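Side-chain contacts in cerato-platanin-like protein (PDB 3SUL), which is of unknown function but belongs to the secreted cerato-platanins, fungal proteins built on a double-psi beta-barrel: residues Pro10-Ala15 / Val78-Ala83; Ile66-Thr71 / Asn99-Ala104; Asn85-Gly90 / Ile108-Thr113. One frame throughout, in Å; residues are numbered along the deposited sequence.

Interaction 1. Residues Pro10-Ala15 / Val78-Ala83; sequences PVYDNA and VGVDVA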
ATOM      1  N   PRO A  10     -11.091   2.209  -1.836  1.00 28.92           N
ATOM      2  CA  PRO A  10     -11.444   1.765  -0.499  1.00 27.93           C
ATOM      3  C   PRO A  10     -11.338   0.222  -0.357  1.00 26.10           C
ATOM      4  O   PRO A  10     -11.590  -0.343   0.726  1.00 25.76           O
ATOM      5  CB  PRO A  10     -12.894   2.241  -0.345  1.00 28.61           C
ATOM      6  CG  PRO A  10     -13.401   2.466  -1.844  1.00 29.14           C
ATOM      7  CD  PRO A  10     -12.237   2.113  -2.769  1.00 29.38           C
ATOM      8  N   VAL A  11     -10.989  -0.420  -1.455  1.00 23.32           N
ATOM      9  CA  VAL A  11     -10.654  -1.851  -1.434  1.00 25.67           C
ATOM     10  C   VAL A  11      -9.570  -2.131  -0.404  1.00 24.73           C
ATOM     11  O   VAL A  11      -9.565  -3.194   0.203  1.00 22.58           O
ATOM     12  CB  VAL A  11     -10.241  -2.399  -2.810  1.00 22.34           C
ATOM     13  CG1 VAL A  11      -9.000  -1.777  -3.330  1.00 27.39           C
ATOM     14  CG2 VAL A  11     -10.141  -3.960  -2.883  1.00 27.72           C
ATOM     15  N   TYR A  12      -8.706  -1.149  -0.122  1.00 23.97           N
ATOM     16  CA  TYR A  12      -7.514  -1.498   0.646  1.00 21.56           C
ATOM     17  C   TYR A  12      -7.884  -1.294   2.046  1.00 23.20           C
ATOM     18  O   TYR A  12      -7.109  -1.585   2.930  1.00 20.91           O
ATOM     19  CB  TYR A  12      -6.294  -0.652   0.235  1.00 22.88           C
ATOM     20  CG  TYR A  12      -5.823  -1.047  -1.123  1.00 18.25           C
ATOM     21  CD1 TYR A  12      -5.208  -2.283  -1.334  1.00 21.98           C
ATOM     22  CD2 TYR A  12      -5.992  -0.161  -2.233  1.00 23.96           C
ATOM     23  CE1 TYR A  12      -4.806  -2.691  -2.619  1.00 19.53           C
ATOM     24  CE2 TYR A  12      -5.590  -0.523  -3.470  1.00 21.43           C
ATOM     25  CZ  TYR A  12      -5.019  -1.783  -3.690  1.00 27.02           C
ATOM     26  OH  TYR A  12      -4.620  -2.172  -4.947  1.00 25.63           O
ATOM     27  N   ASP A  13      -9.134  -0.805   2.256  1.00 23.72           N
ATOM     28  CA  ASP A  13      -9.679  -0.679   3.592  1.00 25.63           C
ATOM     29  C   ASP A  13     -10.514  -1.911   3.887  1.00 24.21           C
ATOM     30  O   ASP A  13     -10.905  -2.085   5.022  1.00 26.20           O
ATOM     31  CB  ASP A  13     -10.592   0.548   3.741  1.00 26.20           C
ATOM     32  CG  ASP A  13      -9.886   1.815   3.414  1.00 27.81           C
ATOM     33  OD1 ASP A  13      -8.815   2.038   4.034  1.00 30.76           O
ATOM     34  OD2 ASP A  13     -10.352   2.527   2.516  1.00 30.60           O
ATOM     35  N   ASN A  14     -10.751  -2.726   2.858  1.00 23.78           N
ATOM     36  CA  ASN A  14     -11.515  -3.997   3.013  1.00 22.61           C
ATOM     37  C   ASN A  14     -10.652  -5.046   3.649  1.00 20.21           C
ATOM     38  O   ASN A  14      -9.821  -5.635   2.902  1.00 22.47           O
ATOM     39  CB  ASN A  14     -12.012  -4.490   1.641  1.00 20.58           C
ATOM     40  CG  ASN A  14     -12.796  -5.855   1.715  1.00 21.12           C
ATOM     41  OD1 ASN A  14     -13.096  -6.331   2.780  1.00 21.52           O
ATOM     42  ND2 ASN A  14     -13.118  -6.441   0.552  1.00 24.09           N
ATOM     43  N   ALA A  15     -10.910  -5.327   4.936  1.00 19.60           N
ATOM     44  CA  ALA A  15     -10.154  -6.249   5.722  1.00 17.92           C
ATOM     45  C   ALA A  15     -10.224  -7.627   5.072  1.00 17.15           C
ATOM     46  O   ALA A  15      -9.343  -8.417   5.221  1.00 13.85           O
ATOM     47  CB  ALA A  15     -10.605  -6.308   7.155  1.00 19.64           C
ATOM     48  N   VAL A  78       2.373  -1.580   2.655  1.00 13.52           N
ATOM     49  CA  VAL A  78       2.932  -2.798   2.070  1.00 11.67           C
ATOM     50  C   VAL A  78       2.373  -2.865   0.671  1.00 13.12           C
ATOM     51  O   VAL A  78       1.138  -2.799   0.463  1.00 14.14           O
ATOM     52  CB  VAL A  78       2.494  -4.027   2.797  1.00 13.62           C
ATOM     53  CG1 VAL A  78       3.064  -5.303   2.099  1.00 11.33           C
ATOM     54  CG2 VAL A  78       3.053  -3.937   4.171  1.00 11.81           C
ATOM     55  N   GLY A  79       3.292  -2.986  -0.264  1.00 12.64           N
ATOM     56  CA  GLY A  79       2.906  -3.041  -1.722  1.00 14.14           C
ATOM     57  C   GLY A  79       2.368  -4.454  -1.961  1.00 14.12           C
ATOM     58  O   GLY A  79       3.018  -5.441  -1.641  1.00 15.70           O
ATOM     59  N   VAL A  80       1.134  -4.554  -2.484  1.00 14.60           N
ATOM     60  CA  VAL A  80       0.569  -5.886  -2.672  1.00 16.10           C
ATOM     61  C   VAL A  80      -0.089  -5.994  -4.022  1.00 16.86           C
ATOM     62  O   VAL A  80      -0.613  -7.039  -4.336  1.00 16.04           O
ATOM     63  CB  VAL A  80      -0.490  -6.226  -1.612  1.00 13.98           C
ATOM     64  CG1 VAL A  80       0.101  -6.119  -0.220  1.00 14.81           C
ATOM     65  CG2 VAL A  80      -1.691  -5.294  -1.701  1.00 14.74           C
ATOM     66  N   ASP A  81      -0.130  -4.896  -4.776  1.00 17.89           N
ATOM     67  CA  ASP A  81      -0.805  -4.964  -6.066  1.00 17.52           C
ATOM     68  C   ASP A  81      -0.167  -3.981  -7.060  1.00 19.65           C
ATOM     69  O   ASP A  81       0.602  -3.124  -6.714  1.00 19.24           O
ATOM     70  CB  ASP A  81      -2.320  -4.727  -5.935  1.00 17.62           C
ATOM     71  CG  ASP A  81      -3.083  -5.325  -7.112  1.00 19.15           C
ATOM     72  OD1 ASP A  81      -2.432  -6.049  -7.909  1.00 16.72           O
ATOM     73  OD2 ASP A  81      -4.277  -5.065  -7.202  1.00 21.65           O
ATOM     74  N   VAL A  82      -0.525  -4.128  -8.310  1.00 20.72           N
ATOM     75  CA  VAL A  82      -0.019  -3.260  -9.370  1.00 22.09           C
ATOM     76  C   VAL A  82      -0.713  -1.912  -9.276  1.00 22.14           C
ATOM     77  O   VAL A  82      -1.955  -1.817  -9.193  1.00 23.77           O
ATOM     78  CB  VAL A  82      -0.326  -3.938 -10.726  1.00 21.15           C
ATOM     79  CG1 VAL A  82       0.137  -3.010 -11.920  1.00 23.82           C
ATOM     80  CG2 VAL A  82       0.387  -5.243 -10.803  1.00 18.36           C
ATOM     81  N   ALA A  83       0.081  -0.825  -9.243  1.00 24.72           N
ATOM     82  CA  ALA A  83      -0.524   0.500  -9.485  1.00 25.30           C
ATOM     83  C   ALA A  83       0.091   0.991 -10.768  1.00 26.62           C
ATOM     84  O   ALA A  83       1.233   0.636 -11.077  1.00 25.74           O
ATOM     85  CB  ALA A  83      -0.281   1.488  -8.375  1.00 25.03           C
TER
HETATM   86  O   HOH W   1      -6.302  -4.366  -5.856  1.00 38.35           O

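Interaction 2. Residues Ile66-Thr71 / Asn99-Ala104; sequences ITWSGT and NGQAVA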
ATOM      1  N   ILE A  66       5.865   6.361   3.568  1.00 16.41           N
ATOM      2  CA  ILE A  66       5.290   7.388   2.677  1.00 16.05           C
ATOM      3  C   ILE A  66       4.931   8.606   3.481  1.00 17.13           C
ATOM      4  O   ILE A  66       4.232   8.503   4.474  1.00 16.72           O
ATOM      5  CB  ILE A  66       4.022   6.931   2.039  1.00 16.85           C
ATOM      6  CG1 ILE A  66       4.226   5.579   1.353  1.00 17.90           C
ATOM      7  CG2 ILE A  66       3.428   8.083   1.155  1.00 14.98           C
ATOM      8  CD1 ILE A  66       3.011   5.079   0.562  1.00 16.82           C
ATOM      9  N   THR A  67       5.355   9.771   3.006  1.00 17.81           N
ATOM     10  CA  THR A  67       5.141  11.039   3.704  1.00 18.70           C
ATOM     11  C   THR A  67       4.449  12.072   2.808  1.00 17.67           C
ATOM     12  O   THR A  67       4.721  12.145   1.654  1.00 19.85           O
ATOM     13  CB  THR A  67       6.491  11.603   4.254  1.00 17.97           C
ATOM     14  OG1 THR A  67       7.164  10.603   5.037  1.00 16.33           O
ATOM     15  CG2 THR A  67       6.265  12.919   5.020  1.00 20.36           C
ATOM     16  N   TRP A  68       3.503  12.802   3.378  1.00 18.82           N
ATOM     17  CA  TRP A  68       2.862  13.866   2.679  1.00 20.68           C
ATOM     18  C   TRP A  68       3.315  15.167   3.251  1.00 19.16           C
ATOM     19  O   TRP A  68       3.103  15.412   4.453  1.00 21.60           O
ATOM     20  CB  TRP A  68       1.361  13.800   2.893  1.00 21.88           C
ATOM     21  CG  TRP A  68       0.650  14.737   1.994  1.00 23.04           C
ATOM     22  CD1 TRP A  68       0.938  14.944   0.705  1.00 23.83           C
ATOM     23  CD2 TRP A  68      -0.432  15.609   2.324  1.00 26.03           C
ATOM     24  NE1 TRP A  68       0.088  15.862   0.179  1.00 27.06           N
ATOM     25  CE2 TRP A  68      -0.761  16.299   1.156  1.00 27.86           C
ATOM     26  CE3 TRP A  68      -1.146  15.878   3.495  1.00 27.78           C
ATOM     27  CZ2 TRP A  68      -1.789  17.243   1.105  1.00 25.84           C
ATOM     28  CZ3 TRP A  68      -2.176  16.820   3.452  1.00 30.70           C
ATOM     29  CH2 TRP A  68      -2.473  17.496   2.264  1.00 30.94           C
ATOM     30  N   SER A  69       3.896  15.975   2.375  1.00 20.09           N
ATOM     31  CA  SER A  69       4.299  17.342   2.759  1.00 22.91           C
ATOM     32  C   SER A  69       3.188  18.225   3.301  1.00 23.68           C
ATOM     33  O   SER A  69       3.488  19.171   4.042  1.00 22.58           O
ATOM     34  CB  SER A  69       4.953  18.057   1.590  1.00 23.44           C
ATOM     35  OG  SER A  69       6.196  17.496   1.306  1.00 24.34           O
ATOM     36  N   GLY A  70       1.944  17.853   3.028  1.00 25.55           N
ATOM     37  CA  GLY A  70       0.800  18.601   3.484  1.00 26.28           C
ATOM     38  C   GLY A  70       0.679  18.553   4.974  1.00 27.60           C
ATOM     39  O   GLY A  70       0.438  19.591   5.622  1.00 29.05           O
ATOM     40  N   THR A  71       0.884  17.381   5.578  1.00 25.63           N
ATOM     41  CA  THR A  71       0.690  17.308   7.018  1.00 25.63           C
ATOM     42  C   THR A  71       1.982  16.999   7.675  1.00 22.92           C
ATOM     43  O   THR A  71       2.154  17.139   8.884  1.00 24.10           O
ATOM     44  CB  THR A  71      -0.256  16.154   7.327  1.00 25.88           C
ATOM     45  OG1 THR A  71       0.272  14.988   6.692  1.00 23.07           O
ATOM     46  CG2 THR A  71      -1.696  16.494   6.792  1.00 27.28           C
ATOM     47  N   ASN A  99      -4.773  13.928   7.435  1.00 28.53           N
ATOM     48  CA  ASN A  99      -5.562  14.388   8.552  1.00 29.15           C
ATOM     49  C   ASN A  99      -7.027  14.589   8.113  1.00 29.14           C
ATOM     50  O   ASN A  99      -7.646  15.663   8.291  1.00 29.26           O
ATOM     51  CB  ASN A  99      -4.889  15.586   9.220  1.00 29.96           C
ATOM     52  CG  ASN A  99      -3.833  15.143  10.266  1.00 28.07           C
ATOM     53  OD1 ASN A  99      -3.916  14.041  10.837  1.00 28.38           O
ATOM     54  ND2 ASN A  99      -2.844  16.011  10.517  1.00 27.13           N
ATOM     55  N   GLY A 100      -7.506  13.532   7.454  1.00 28.54           N
ATOM     56  CA  GLY A 100      -8.906  13.316   7.125  1.00 28.76           C
ATOM     57  C   GLY A 100      -9.348  14.016   5.859  1.00 29.24           C
ATOM     58  O   GLY A 100     -10.485  14.495   5.806  1.00 29.90           O
ATOM     59  N   GLN A 101      -8.479  14.118   4.849  1.00 28.39           N
ATOM     60  CA  GLN A 101      -8.815  14.866   3.618  1.00 28.93           C
ATOM     61  C   GLN A 101      -8.648  13.973   2.430  1.00 27.23           C
ATOM     62  O   GLN A 101      -8.395  14.396   1.307  1.00 28.00           O
ATOM     63  CB  GLN A 101      -7.914  16.089   3.422  1.00 27.45           C
ATOM     64  CG  GLN A 101      -7.944  17.008   4.582  1.00 30.26           C
ATOM     65  CD  GLN A 101      -7.085  18.195   4.325  1.00 32.00           C
ATOM     66  OE1 GLN A 101      -5.839  18.149   4.497  1.00 36.79           O
ATOM     67  NE2 GLN A 101      -7.720  19.269   3.866  1.00 26.36           N
ATOM     68  N   ALA A 102      -8.767  12.690   2.702  1.00 28.07           N
ATOM     69  CA  ALA A 102      -8.712  11.694   1.653  1.00 26.93           C
ATOM     70  C   ALA A 102      -9.823  11.902   0.595  1.00 26.75           C
ATOM     71  O   ALA A 102      -9.586  12.009  -0.602  1.00 27.04           O
ATOM     72  CB  ALA A 102      -8.879  10.327   2.337  1.00 24.64           C
ATOM     73  N   VAL A 103     -11.062  11.916   1.065  1.00 25.65           N
ATOM     74  CA  VAL A 103     -12.202  12.244   0.170  1.00 25.97           C
ATOM     75  C   VAL A 103     -12.099  13.631  -0.490  1.00 26.26           C
ATOM     76  O   VAL A 103     -12.298  13.747  -1.719  1.00 29.04           O
ATOM     77  CB  VAL A 103     -13.491  12.032   0.935  1.00 23.88           C
ATOM     78  CG1 VAL A 103     -14.648  12.436   0.146  1.00 24.65           C
ATOM     79  CG2 VAL A 103     -13.584  10.516   1.381  1.00 22.84           C
ATOM     80  N   ALA A 104     -11.702  14.638   0.275  1.00 27.26           N
ATOM     81  CA  ALA A 104     -11.680  16.013  -0.207  1.00 28.32           C
ATOM     82  C   ALA A 104     -10.568  16.270  -1.233  1.00 29.16           C
ATOM     83  O   ALA A 104     -10.747  17.038  -2.204  1.00 29.25           O
ATOM     84  CB  ALA A 104     -11.558  16.976   0.976  1.00 29.28           C
TER

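Interaction 3. Residues Asn85-Gly90 / Ile108-Thr113; sequences NGFNVG and IDVTAT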
ATOM      1  N   ASN A  85       0.349   4.329 -11.451  1.00 32.40           N
ATOM      2  CA  ASN A  85       1.154   5.460 -11.097  1.00 31.80           C
ATOM      3  C   ASN A  85       1.111   5.729  -9.608  1.00 30.09           C
ATOM      4  O   ASN A  85       0.030   6.027  -8.986  1.00 29.47           O
ATOM      5  CB  ASN A  85       0.743   6.695 -11.949  1.00 33.10           C
ATOM      6  CG  ASN A  85       1.647   7.879 -11.725  1.00 35.18           C
ATOM      7  OD1 ASN A  85       2.870   7.751 -11.739  1.00 39.94           O
ATOM      8  ND2 ASN A  85       1.044   9.048 -11.512  1.00 40.77           N
ATOM      9  N   GLY A  86       2.285   5.595  -9.033  1.00 27.89           N
ATOM     10  CA  GLY A  86       2.474   5.980  -7.638  1.00 26.21           C
ATOM     11  C   GLY A  86       1.892   4.893  -6.741  1.00 23.66           C
ATOM     12  O   GLY A  86       2.184   3.741  -6.910  1.00 24.45           O
ATOM     13  N   PHE A  87       1.017   5.317  -5.842  1.00 25.53           N
ATOM     14  CA  PHE A  87       0.365   4.413  -4.892  1.00 23.44           C
ATOM     15  C   PHE A  87      -1.135   4.575  -4.926  1.00 23.70           C
ATOM     16  O   PHE A  87      -1.680   5.679  -5.095  1.00 23.86           O
ATOM     17  CB  PHE A  87       0.783   4.773  -3.459  1.00 23.77           C
ATOM     18  CG  PHE A  87       2.224   4.471  -3.129  1.00 22.55           C
ATOM     19  CD1 PHE A  87       2.628   3.183  -2.748  1.00 19.56           C
ATOM     20  CD2 PHE A  87       3.179   5.474  -3.154  1.00 24.58           C
ATOM     21  CE1 PHE A  87       3.982   2.856  -2.409  1.00 24.38           C
ATOM     22  CE2 PHE A  87       4.540   5.159  -2.797  1.00 24.07           C
ATOM     23  CZ  PHE A  87       4.939   3.852  -2.474  1.00 23.42           C
ATOM     24  N   ASN A  88      -1.836   3.449  -4.818  1.00 24.40           N
ATOM     25  CA  ASN A  88      -3.238   3.483  -4.465  1.00 24.05           C
ATOM     26  C   ASN A  88      -3.247   2.817  -3.147  1.00 22.35           C
ATOM     27  O   ASN A  88      -2.791   1.666  -3.071  1.00 25.59           O
ATOM     28  CB  ASN A  88      -4.071   2.667  -5.470  1.00 24.34           C
ATOM     29  CG  ASN A  88      -3.704   2.964  -6.933  1.00 29.23           C
ATOM     30  OD1 ASN A  88      -3.536   4.131  -7.322  1.00 34.44           O
ATOM     31  ND2 ASN A  88      -3.612   1.915  -7.758  1.00 29.38           N
ATOM     32  N   VAL A  89      -3.766   3.503  -2.140  1.00 22.74           N
ATOM     33  CA  VAL A  89      -3.873   3.008  -0.791  1.00 22.49           C
ATOM     34  C   VAL A  89      -5.335   3.043  -0.298  1.00 22.60           C
ATOM     35  O   VAL A  89      -6.201   3.580  -0.949  1.00 25.90           O
ATOM     36  CB  VAL A  89      -2.916   3.825   0.146  1.00 19.94           C
ATOM     37  CG1 VAL A  89      -1.478   3.681  -0.374  1.00 20.73           C
ATOM     38  CG2 VAL A  89      -3.296   5.330   0.139  1.00 20.59           C
ATOM     39  N   GLY A  90      -5.606   2.572   0.910  1.00 24.06           N
ATOM     40  CA  GLY A  90      -6.976   2.683   1.433  1.00 24.74           C
ATOM     41  C   GLY A  90      -7.313   4.128   1.767  1.00 25.50           C
ATOM     42  O   GLY A  90      -6.456   5.015   1.704  1.00 26.58           O
ATOM     43  N   ILE A 108      -3.116  13.194  -3.919  1.00 29.07           N
ATOM     44  CA  ILE A 108      -2.074  14.076  -3.423  1.00 28.82           C
ATOM     45  C   ILE A 108      -0.753  13.632  -4.048  1.00 29.80           C
ATOM     46  O   ILE A 108      -0.662  12.535  -4.657  1.00 31.18           O
ATOM     47  CB  ILE A 108      -1.989  14.024  -1.907  1.00 27.50           C
ATOM     48  CG1 ILE A 108      -1.640  12.590  -1.418  1.00 27.62           C
ATOM     49  CG2 ILE A 108      -3.308  14.547  -1.304  1.00 26.57           C
ATOM     50  CD1 ILE A 108      -1.525  12.492   0.090  1.00 29.96           C
ATOM     51  N   ASP A 109       0.263  14.481  -3.953  1.00 30.55           N
ATOM     52  CA  ASP A 109       1.630  14.030  -4.262  1.00 29.39           C
ATOM     53  C   ASP A 109       2.349  13.778  -2.944  1.00 29.25           C
ATOM     54  O   ASP A 109       2.251  14.582  -1.987  1.00 27.87           O
ATOM     55  CB  ASP A 109       2.419  15.077  -5.052  1.00 32.64           C
ATOM     56  CG  ASP A 109       2.315  14.860  -6.567  1.00 35.78           C
ATOM     57  OD1 ASP A 109       3.346  14.501  -7.214  1.00 40.89           O
ATOM     58  OD2 ASP A 109       1.196  15.027  -7.099  1.00 41.64           O
ATOM     59  N   VAL A 110       3.069  12.668  -2.888  1.00 26.03           N
ATOM     60  CA  VAL A 110       3.676  12.244  -1.625  1.00 25.36           C
ATOM     61  C   VAL A 110       5.076  11.851  -1.971  1.00 24.00           C
ATOM     62  O   VAL A 110       5.431  11.783  -3.128  1.00 26.81           O
ATOM     63  CB  VAL A 110       3.018  10.992  -0.965  1.00 23.21           C
ATOM     64  CG1 VAL A 110       1.527  11.205  -0.589  1.00 24.21           C
ATOM     65  CG2 VAL A 110       3.332   9.706  -1.776  1.00 26.01           C
ATOM     66  N   THR A 111       5.870  11.638  -0.933  1.00 25.48           N
ATOM     67  CA  THR A 111       7.228  11.205  -1.001  1.00 23.07           C
ATOM     68  C   THR A 111       7.301   9.829  -0.343  1.00 23.31           C
ATOM     69  O   THR A 111       6.712   9.637   0.691  1.00 24.08           O
ATOM     70  CB  THR A 111       8.141  12.315  -0.381  1.00 24.76           C
ATOM     71  OG1 THR A 111       9.492  11.888  -0.338  1.00 23.78           O
ATOM     72  CG2 THR A 111       7.680  12.723   1.002  1.00 26.82           C
ATOM     73  N   ALA A 112       8.005   8.868  -0.932  1.00 22.73           N
ATOM     74  CA  ALA A 112       8.063   7.492  -0.438  1.00 23.68           C
ATOM     75  C   ALA A 112       9.433   6.880  -0.549  1.00 25.08           C
ATOM     76  O   ALA A 112      10.159   7.189  -1.502  1.00 27.04           O
ATOM     77  CB  ALA A 112       7.075   6.595  -1.165  1.00 23.35           C
ATOM     78  N   THR A 113       9.756   5.989   0.396  1.00 22.02           N
ATOM     79  CA  THR A 113      11.026   5.328   0.580  1.00 21.65           C
ATOM     80  C   THR A 113      10.832   3.889   0.930  1.00 21.20           C
ATOM     81  O   THR A 113      10.120   3.550   1.856  1.00 21.61           O
ATOM     82  CB  THR A 113      11.869   6.026   1.706  1.00 20.95           C
ATOM     83  OG1 THR A 113      12.189   7.312   1.213  1.00 25.18           O
ATOM     84  CG2 THR A 113      13.162   5.227   2.098  1.00 23.21           C
TER

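Interaction 1. Residues Pro10-Ala15 / Val78-Ala83
Tyr12 leans from a short 3-10 turn onto Val80 and Asp81, where the chain turns a corner at Asp81, beside strand 73-80 of the double-psi beta-barrel. The 10-13 turn follows strand 4-8, and this one tyrosine carries the whole of its contact with the corner.

The apolar share is modest. Tyr12 CE1 comes to 4.2 Å from Val80 CG2, the methyl lying oblique to the ring as the two side chains run past each other in opposite directions. With CG anti to its own carbonyl carbon (chi1 -71°), the ring projects across to the strand. Val11 CG1 sits 3.5 Å above one face, offset toward the rim. Phe39 meets the ring too, its plane only about 15° from that of Tyr12, and Val46 and Ala48 of strand 45-49 also touch it.

The polar share is indirect. Tyr12 OH rests 3.6 Å from Asp81 CB, with the side chains crossing at about a right angle and the ring and carboxylate planes 65° apart. Instead of bonding directly, the hydroxyl and the carboxylate share a water. The other carboxylate oxygen, Asp81 OD1, is taken by the backbone N of Ala23 and, weakly, by that of Val82. The bridging water lies 2.9 Å from Tyr12 OH and donates to Asp81 OD2 across a short 2.5 Å.

Interaction 2. Residues Ile66-Thr71 / Asn99-Ala104
Trp68 and Thr71 face Asn99 and Gln101 across the surface of the double-psi beta-barrel, where the turn of residues 68-71, next to strand 63-68, meets the link between helices 91-98 and 102-105. Asn99 closes the first helix in a Schellman motif, with phi at 53°, and Gln101 is the N-cap of the second.

The firm part lies on the 66-71 side. Trp68 swings its indole along the turn, CG anti to the backbone N (chi1 -170°), and Gly70 CA packs against one ring face, 3.2 Å above the plane and toward the rim. The backbone bond from Thr71 N to Trp68 O, 3.2 Å, closes the turn, while Ile108 and Thr98 bear on the indole from the neighbouring strand and helix. Thr71 OG1 makes two bonds: the one to Leu97 O ties the turn to helix 91-98, and the one to Lys73 N is local.

Toward solvent, things are slacker. The amide of Gln101, at the end of an extended chain, approaches the CZ3-CH2 edge of the Trp68 ring near its plane; the two flat groups are turned 69° apart and meet only loosely. Asn99 is exposed, and its OD1 is bonded to Lys73 NZ, so the amide is probably held by the lysine, with no bond to Thr71. Between Thr71 and Asn99 the contact is van der Waals: Thr71 CG2 stands 4.1 Å from Asn99 CB and 3.9 Å from Asn99 ND2.

Interaction 3. Residues Asn85-Gly90 / Ile108-Thr113
Phe87 sends the outer end of its ring against the methyl of Ala112, with CE2 3.3 Å and CZ 3.7 Å from Ala112 CB. That is tight for two carbons, and the methyl comes in obliquely to the ring. A second, looser touch lies further back along the same ring, where Phe87 CD2 is 4.5 Å from Val110 CG2, again oblique. Val110 and Ala112 are two apart on strand 107-115 and both point toward the phenylalanine, whereas Thr111 between them points away.

The two strands are not neighbours in the sheet. Strand 4-8 lies between them, paired in parallel with 87-89, and Phe87 itself exchanges backbone bonds with Gln5 and Gln7. The contact is therefore made by side chains across the interior of the double-psi beta-barrel. Its reach comes from the phenylalanine: CG sits anti to the carbonyl carbon (chi1 -69°) and the ring is turned nearly perpendicular to the side-chain bend (chi2 -83°).

Several other strands help fix the ring. Tyr64 meets it edge-to-face, and Val4, Val49 and Ile66 also touch it, with Ile66 resting on Val110 as well. Just before the phenylalanine, the backbone N of Gly86 is bonded to Asp50 OD2.

Between these two segments, then, the contact is wholly carbon against carbon. With no polar pair to set a direction, what joins them directly, side chain to side chain, is dispersion and the burial of apolar surface, and the position of the ring depends on the shape of its surroundings.

How the interactions relate
From the N terminus, the 3-10 turn after strand 4-8 opens interaction 1, which closes on 78-83 and spans 62 intervening residues. Interaction 2 opens inside that loop, at 66-71, and closes beyond it at 99-104, so the two cross. Interaction 3 opens at 85-90, after interaction 1 has closed, and ends on strand 107-115, crossing interaction 2 in turn. Interactions 1 and 3 meet at Gly90, whose CA packs against Asp13; interactions 2 and 3 share neighbouring strands, Thr67 N probably bonding Thr111 O. Together they connect the N-terminal loop and the link between the two helices to the barrel sheet.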